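PDB 6WPX: BlEst2 from Bacillus licheniformis, which probably hydrolyses ester bonds as a secreted lipase or esterase and is held back by its own C-terminal domain. Local coordinates for residues R197-N208 with A239-G250. Numbering follows the deposited sequence.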
loop_
_atom_site.group_PDB
_atom_site.type_symbol
_atom_site.label_atom_id
_atom_site.label_comp_id
_atom_site.label_asym_id
_atom_site.label_seq_id
_atom_site.Cartn_x
_atom_site.Cartn_y
_atom_site.Cartn_z
ATOM N N ARG A 197 17.697 -15.818 -6.705
ATOM C CA ARG A 197 17.282 -15.332 -5.388
ATOM C C ARG A 197 18.303 -15.660 -4.309
ATOM O O ARG A 197 18.602 -14.805 -3.480
ATOM C CB ARG A 197 15.888 -15.867 -5.021
ATOM C CG ARG A 197 15.309 -15.285 -3.721
ATOM C CD ARG A 197 15.701 -16.130 -2.507
ATOM N NE ARG A 197 14.961 -17.385 -2.479
ATOM C CZ ARG A 197 15.115 -18.349 -1.578
ATOM N NH1 ARG A 197 14.361 -19.430 -1.629
ATOM N NH2 ARG A 197 16.047 -18.249 -0.635
ATOM N N LEU A 198 18.825 -16.897 -4.327
ATOM C CA LEU A 198 19.807 -17.419 -3.367
ATOM C C LEU A 198 21.165 -16.718 -3.406
ATOM O O LEU A 198 21.932 -16.857 -2.454
ATOM C CB LEU A 198 20.027 -18.922 -3.634
ATOM C CG LEU A 198 18.853 -19.850 -3.351
ATOM C CD1 LEU A 198 18.974 -21.137 -4.156
ATOM C CD2 LEU A 198 18.704 -20.125 -1.846
ATOM N N LYS A 199 21.459 -16.005 -4.478
ATOM C CA LYS A 199 22.785 -15.378 -4.682
ATOM C C LYS A 199 22.960 -14.052 -3.938
ATOM O O LYS A 199 24.036 -13.475 -4.052
ATOM C CB LYS A 199 23.035 -15.211 -6.177
ATOM C CG LYS A 199 23.120 -16.529 -6.926
ATOM C CD LYS A 199 23.525 -16.360 -8.345
ATOM C CE LYS A 199 23.133 -17.537 -9.208
ATOM N NZ LYS A 199 23.402 -17.254 -10.628
ATOM N N THR A 200 21.917 -13.572 -3.267
ATOM C CA THR A 200 22.005 -12.283 -2.544
ATOM C C THR A 200 21.279 -12.352 -1.200
ATOM O O THR A 200 20.242 -12.965 -1.108
ATOM C CB THR A 200 21.492 -11.086 -3.353
ATOM O OG1 THR A 200 21.712 -11.209 -4.752
ATOM C CG2 THR A 200 22.017 -9.773 -2.834
ATOM N N LYS A 201 21.880 -11.729 -0.199
ATOM C CA LYS A 201 21.268 -11.670 1.133
ATOM C C LYS A 201 20.341 -10.456 1.173
ATOM O O LYS A 201 20.702 -9.412 0.738
ATOM C CB LYS A 201 22.332 -11.546 2.220
ATOM C CG LYS A 201 21.754 -11.602 3.619
ATOM C CD LYS A 201 21.172 -12.958 3.969
ATOM C CE LYS A 201 20.313 -12.968 5.223
ATOM N NZ LYS A 201 20.005 -11.617 5.718
ATOM N N TYR A 202 19.189 -10.658 1.758
ATOM C CA TYR A 202 18.127 -9.658 1.949
ATOM C C TYR A 202 17.861 -9.371 3.400
ATOM O O TYR A 202 17.871 -10.279 4.236
ATOM C CB TYR A 202 16.810 -10.107 1.290
ATOM C CG TYR A 202 16.895 -10.129 -0.212
ATOM C CD1 TYR A 202 16.608 -8.994 -0.961
ATOM C CD2 TYR A 202 17.304 -11.275 -0.890
ATOM C CE1 TYR A 202 16.759 -8.987 -2.345
ATOM C CE2 TYR A 202 17.435 -11.288 -2.273
ATOM C CZ TYR A 202 17.153 -10.146 -2.999
ATOM O OH TYR A 202 17.273 -10.162 -4.360
ATOM N N PHE A 203 17.595 -8.088 3.679
ATOM C CA PHE A 203 17.217 -7.559 4.988
ATOM C C PHE A 203 16.018 -6.678 4.778
ATOM O O PHE A 203 15.983 -5.895 3.824
ATOM C CB PHE A 203 18.331 -6.707 5.597
ATOM C CG PHE A 203 19.568 -7.462 5.988
ATOM C CD1 PHE A 203 20.542 -7.761 5.048
ATOM C CD2 PHE A 203 19.771 -7.862 7.308
ATOM C CE1 PHE A 203 21.702 -8.452 5.420
ATOM C CE2 PHE A 203 20.931 -8.539 7.677
ATOM C CZ PHE A 203 21.887 -8.833 6.732
ATOM N N THR A 204 15.058 -6.758 5.678
ATOM C CA THR A 204 13.889 -5.881 5.568
ATOM C C THR A 204 13.702 -5.122 6.840
ATOM O O THR A 204 13.904 -5.661 7.929
ATOM C CB THR A 204 12.593 -6.629 5.189
ATOM O OG1 THR A 204 12.161 -7.401 6.298
ATOM C CG2 THR A 204 12.725 -7.500 3.919
ATOM N N LEU A 205 13.344 -3.864 6.697
ATOM C CA LEU A 205 12.966 -2.988 7.797
ATOM C C LEU A 205 11.521 -2.608 7.520
ATOM O O LEU A 205 11.119 -2.475 6.357
ATOM C CB LEU A 205 13.823 -1.714 7.877
ATOM C CG LEU A 205 15.045 -1.787 8.811
ATOM C CD1 LEU A 205 16.091 -2.740 8.245
ATOM C CD2 LEU A 205 15.674 -0.387 8.988
ATOM N N ALA A 206 10.746 -2.465 8.580
ATOM C CA ALA A 206 9.350 -2.039 8.463
ATOM C C ALA A 206 9.015 -1.173 9.653
ATOM O O ALA A 206 9.595 -1.344 10.728
ATOM C CB ALA A 206 8.422 -3.250 8.403
ATOM N N GLY A 207 8.097 -0.241 9.450
ATOM C CA GLY A 207 7.633 0.637 10.518
ATOM C C GLY A 207 6.257 0.234 11.026
ATOM O O GLY A 207 5.499 -0.438 10.312
ATOM N N ASN A 208 5.926 0.628 12.263
ATOM C CA ASN A 208 4.603 0.329 12.847
ATOM C C ASN A 208 3.904 1.610 13.293
ATOM O O ASN A 208 2.896 1.540 13.980
ATOM C CB ASN A 208 4.725 -0.632 14.033
ATOM C CG ASN A 208 5.569 -0.093 15.155
ATOM O OD1 ASN A 208 5.806 1.101 15.273
ATOM N ND2 ASN A 208 6.135 -0.968 15.935
ATOM N N ALA A 239 5.719 -6.070 4.220
ATOM C CA ALA A 239 7.059 -5.483 4.077
ATOM C C ALA A 239 8.172 -6.534 4.201
ATOM O O ALA A 239 9.369 -6.198 4.124
ATOM C CB ALA A 239 7.259 -4.377 5.104
ATOM N N ARG A 240 7.785 -7.814 4.371
ATOM C CA ARG A 240 8.740 -8.908 4.614
ATOM C C ARG A 240 8.974 -9.817 3.421
ATOM O O ARG A 240 8.150 -9.845 2.497
ATOM C CB ARG A 240 8.264 -9.781 5.811
ATOM C CG ARG A 240 7.931 -9.013 7.075
ATOM C CD ARG A 240 9.013 -7.992 7.418
ATOM N NE ARG A 240 8.805 -7.431 8.740
ATOM C CZ ARG A 240 9.710 -6.740 9.412
ATOM N NH1 ARG A 240 10.911 -6.511 8.884
ATOM N NH2 ARG A 240 9.426 -6.261 10.608
ATOM N N LEU A 241 10.099 -10.563 3.460
ATOM C CA LEU A 241 10.462 -11.598 2.504
ATOM C C LEU A 241 10.716 -12.894 3.303
ATOM O O LEU A 241 11.315 -12.834 4.389
ATOM C CB LEU A 241 11.689 -11.234 1.652
ATOM C CG LEU A 241 11.511 -10.104 0.632
ATOM C CD1 LEU A 241 12.872 -9.661 0.096
ATOM C CD2 LEU A 241 10.625 -10.549 -0.523
ATOM N N PRO A 242 10.253 -14.064 2.802
ATOM C CA PRO A 242 10.376 -15.306 3.598
ATOM C C PRO A 242 11.790 -15.773 3.949
ATOM O O PRO A 242 11.974 -16.378 5.001
ATOM C CB PRO A 242 9.635 -16.361 2.751
ATOM C CG PRO A 242 9.552 -15.790 1.388
ATOM C CD PRO A 242 9.517 -14.294 1.545
ATOM N N TYR A 243 12.775 -15.471 3.110
ATOM C CA TYR A 243 14.173 -15.895 3.283
ATOM C C TYR A 243 15.034 -14.739 3.788
ATOM O O TYR A 243 16.250 -14.881 3.861
ATOM C CB TYR A 243 14.728 -16.353 1.920
ATOM C CG TYR A 243 14.204 -15.492 0.788
ATOM C CD1 TYR A 243 14.771 -14.249 0.506
ATOM C CD2 TYR A 243 13.098 -15.889 0.039
ATOM C CE1 TYR A 243 14.248 -13.425 -0.484
ATOM C CE2 TYR A 243 12.569 -15.073 -0.954
ATOM C CZ TYR A 243 13.144 -13.839 -1.205
ATOM O OH TYR A 243 12.658 -13.041 -2.192
ATOM N N ALA A 244 14.428 -13.572 4.050
ATOM C CA ALA A 244 15.217 -12.423 4.479
ATOM C C ALA A 244 15.425 -12.389 5.987
ATOM O O ALA A 244 14.722 -13.074 6.741
ATOM C CB ALA A 244 14.520 -11.137 4.047
ATOM N N THR A 245 16.383 -11.559 6.429
ATOM C CA THR A 245 16.524 -11.230 7.833
ATOM C C THR A 245 15.484 -10.128 7.971
ATOM O O THR A 245 15.630 -9.041 7.412
ATOM C CB THR A 245 17.916 -10.736 8.186
ATOM O OG1 THR A 245 18.828 -11.816 8.035
ATOM C CG2 THR A 245 17.984 -10.210 9.621
ATOM N N ASN A 246 14.373 -10.459 8.610
ATOM C CA ASN A 246 13.272 -9.522 8.752
ATOM C C ASN A 246 13.412 -8.856 10.106
ATOM O O ASN A 246 13.072 -9.445 11.139
ATOM C CB ASN A 246 11.948 -10.269 8.586
ATOM C CG ASN A 246 11.784 -10.798 7.193
ATOM O OD1 ASN A 246 11.773 -10.040 6.217
ATOM N ND2 ASN A 246 11.611 -12.102 7.066
ATOM N N LEU A 247 13.986 -7.650 10.109
ATOM C CA LEU A 247 14.232 -6.947 11.359
ATOM C C LEU A 247 12.937 -6.495 12.034
ATOM O O LEU A 247 12.056 -5.921 11.383
ATOM C CB LEU A 247 15.182 -5.754 11.139
ATOM C CG LEU A 247 15.692 -5.086 12.406
ATOM C CD1 LEU A 247 16.605 -6.042 13.192
ATOM C CD2 LEU A 247 16.350 -3.721 12.092
ATOM N N ASP A 248 12.844 -6.754 13.335
ATOM C CA ASP A 248 11.733 -6.357 14.192
ATOM C C ASP A 248 11.327 -4.930 13.861
ATOM O O ASP A 248 12.167 -4.039 13.656
ATOM C CB ASP A 248 12.119 -6.481 15.681
ATOM C CG ASP A 248 10.966 -6.296 16.658
ATOM O OD1 ASP A 248 9.830 -6.691 16.323
ATOM O OD2 ASP A 248 11.211 -5.803 17.772
ATOM N N THR A 249 10.024 -4.751 13.699
ATOM C CA THR A 249 9.422 -3.487 13.320
ATOM C C THR A 249 9.921 -2.347 14.217
ATOM O O THR A 249 10.086 -2.531 15.422
ATOM C CB THR A 249 7.892 -3.689 13.324
ATOM O OG1 THR A 249 7.604 -4.872 12.578
ATOM C CG2 THR A 249 7.215 -2.655 12.599
ATOM N N GLY A 250 10.220 -1.210 13.606
ATOM C CA GLY A 250 10.682 -0.030 14.327
ATOM C C GLY A 250 9.575 0.995 14.403
ATOM O O GLY A 250 8.611 0.920 13.638
HETATM O O HOH W 1 18.186 -13.655 2.100
HETATM O O HOH W 2 10.820 -3.721 3.836
HETATM O O HOH W 3 12.457 -3.151 11.021
HETATM O O HOH W 4 8.794 -1.362 17.929
#
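Thr-204 meets Asn-246 and Arg-240 through one buried hydroxyl. Thr-204 OG1 donates to Asn-246 OD1 (2.7 Å), lying in the plane of that amide on a lone pair, and accepts a straight bond from Arg-240 NH1 (3.0 Å) within the guanidinium plane. A chi1 of 72° sets OG1 between backbone N and carbonyl carbon, facing both partners, while CG2 packs near Ala-244 CB. Arg-240 also grips Leu-247 O end-on with NH1 and NH2, lays one guanidinium face over Ala-206 CB, and forms a salt bridge from NE to Glu-236 OE1. Replacing Arg-240 by alanine would probably cost the Thr-204 hydroxyl its donor, Leu-247 O its two-nitrogen grip and Glu-236 this salt bridge. Ala-206 CB further touches Ala-239 CB (3.7 Å). At the other end, Tyr-243 takes the Arg-197 guanidinium flat against its ring, planes 6° apart, with Arg-197 CD centred over the face 3.4 Å from the ring centroid; the backbone O of Asp-192 accepts from Arg-197 NE, while its OD1 hydrogen-bonds Tyr-243 OH. The edge of Tyr-243 turns to the face of Tyr-202 in an offset edge-to-face pair, centroids 5.8 Å apart. The strands run parallel, joined by Thr-245 N to Tyr-202 O (2.9 Å) and Thr-204 N to Thr-245 O (2.9 Å). Strand 245-246 thus closes one edge of the seven-stranded mixed sheet, completing the beta-alpha-beta unit 201-205, 218-224, 245-246 of an alpha/beta-hydrolase fold.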